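Local atomic coordinates of Hydrogenase/urease maturation factor HypB (Helicobacter pylori, PDB entry 4LPS), a protein that binds and slowly hydrolyses GTP and is required for nickel insertion into [NiFe] hydrogenase and for urease maturation. Residues A[107-110]-A[111-114]. Residues are numbered along the deposited sequence; the frame is centred on the assembly and turned at random.
Sequences HLEA and SMIE
Met112, in the first turn of helix 110-122, folds back over Glu109 in the loop that enters this helix from strand 97-101 in the G domain. At the start of the helix the backbone O of Glu109 accepts Met112 N at 2.8 Å and a weak bond from Ile113 N at 3.5 Å. With CG anti to its carbonyl carbon (chi1 -63°) and the rest extended, the Met112 side chain reaches back along the loop. There its SD takes a weak bond from Glu109 N at 3.4 Å and packs 3.8 Å from Leu108 CD2, while CE rests against the side of the Glu109 chain. Leu108 continues inward onto Ile100 and Ile134 of the central sheet. On the other flank, Glu109 OE1 receives His107 NE2 at 2.9 Å, in the ring plane, but on the anti side of the carboxylate and 25° out of its plane. A water bonded to Ser111 OG at 2.7 Å lies implausibly close to Glu109 OE2, at 2.4 Å, so this second link is doubtful. The His107 ring stacks on Tyr146 and lies close to Cys142, a nickel ligand. His107 is inferred to bind nickel in the nucleotide-free protein; here, with GDP bound, its nearest side-chain atom is about 5 Å from the metal. NE2 would probably have to lose its proton and the Glu109 bond before coordinating nickel.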
loop_
_atom_site.group_PDB
_atom_site.type_symbol
_atom_site.label_atom_id
_atom_site.label_comp_id
_atom_site.label_asym_id
_atom_site.label_seq_id
_atom_site.Cartn_x
_atom_site.Cartn_y
_atom_site.Cartn_z
ATOM N N HIS A 107 -5.929 -12.515 0.258
ATOM C CA HIS A 107 -4.661 -11.855 0.002
ATOM C C HIS A 107 -4.355 -11.883 -1.484
ATOM O O HIS A 107 -4.962 -12.650 -2.234
ATOM C CB HIS A 107 -3.541 -12.550 0.775
ATOM C CG HIS A 107 -3.326 -13.971 0.355
ATOM N ND1 HIS A 107 -4.003 -15.028 0.923
ATOM C CD2 HIS A 107 -2.531 -14.505 -0.604
ATOM C CE1 HIS A 107 -3.623 -16.153 0.345
ATOM N NE2 HIS A 107 -2.732 -15.864 -0.584
ATOM N N LEU A 108 -3.415 -11.048 -1.909
ATOM C CA LEU A 108 -2.929 -11.108 -3.276
ATOM C C LEU A 108 -1.696 -11.997 -3.361
ATOM O O LEU A 108 -0.946 -12.137 -2.392
ATOM C CB LEU A 108 -2.615 -9.705 -3.801
ATOM C CG LEU A 108 -3.854 -8.842 -4.056
ATOM C CD1 LEU A 108 -3.471 -7.457 -4.560
ATOM C CD2 LEU A 108 -4.800 -9.533 -5.031
ATOM N N GLU A 109 -1.495 -12.599 -4.527
ATOM C CA GLU A 109 -0.276 -13.343 -4.811
ATOM C C GLU A 109 0.351 -12.809 -6.094
ATOM O O GLU A 109 -0.341 -12.215 -6.922
ATOM C CB GLU A 109 -0.567 -14.843 -4.916
ATOM C CG GLU A 109 -1.038 -15.460 -3.606
ATOM C CD GLU A 109 -1.513 -16.886 -3.771
ATOM O OE1 GLU A 109 -1.837 -17.530 -2.750
ATOM O OE2 GLU A 109 -1.574 -17.360 -4.925
ATOM N N ALA A 110 1.656 -13.012 -6.250
ATOM C CA ALA A 110 2.395 -12.440 -7.373
ATOM C C ALA A 110 1.818 -12.833 -8.732
ATOM O O ALA A 110 1.794 -12.020 -9.655
ATOM C CB ALA A 110 3.856 -12.844 -7.292
ATOM N N SER A 111 1.365 -14.076 -8.854
ATOM C CA SER A 111 0.758 -14.548 -10.095
ATOM C C SER A 111 -0.515 -13.772 -10.447
ATOM O O SER A 111 -0.870 -13.661 -11.622
ATOM C CB SER A 111 0.461 -16.046 -9.997
ATOM O OG SER A 111 -0.366 -16.331 -8.883
ATOM N N MET A 112 -1.194 -13.233 -9.435
ATOM C CA MET A 112 -2.405 -12.445 -9.661
ATOM C C MET A 112 -2.093 -11.077 -10.260
ATOM O O MET A 112 -2.893 -10.526 -11.019
ATOM C CB MET A 112 -3.175 -12.249 -8.350
ATOM C CG MET A 112 -3.695 -13.521 -7.691
ATOM S SD MET A 112 -4.492 -13.140 -6.114
ATOM C CE MET A 112 -4.529 -14.756 -5.328
ATOM N N ILE A 113 -0.925 -10.537 -9.922
ATOM C CA ILE A 113 -0.522 -9.219 -10.408
ATOM C C ILE A 113 -0.279 -9.228 -11.917
ATOM O O ILE A 113 -0.516 -8.227 -12.595
ATOM C CB ILE A 113 0.750 -8.718 -9.687
ATOM C CG1 ILE A 113 0.623 -8.910 -8.172
ATOM C CG2 ILE A 113 1.019 -7.255 -10.020
ATOM C CD1 ILE A 113 -0.500 -8.093 -7.540
ATOM N N GLU A 114 0.186 -10.365 -12.434
ATOM C CA GLU A 114 0.640 -10.462 -13.819
ATOM C C GLU A 114 -0.450 -10.062 -14.804
ATOM O O GLU A 114 -0.204 -9.296 -15.739
ATOM C CB GLU A 114 1.108 -11.885 -14.132
ATOM C CG GLU A 114 1.554 -12.074 -15.574
ATOM C CD GLU A 114 2.039 -13.479 -15.866
ATOM O OE1 GLU A 114 2.274 -13.794 -17.054
ATOM O OE2 GLU A 114 2.189 -14.268 -14.909
HETATM O O HOH W 1 -0.203 -17.992 -6.806
#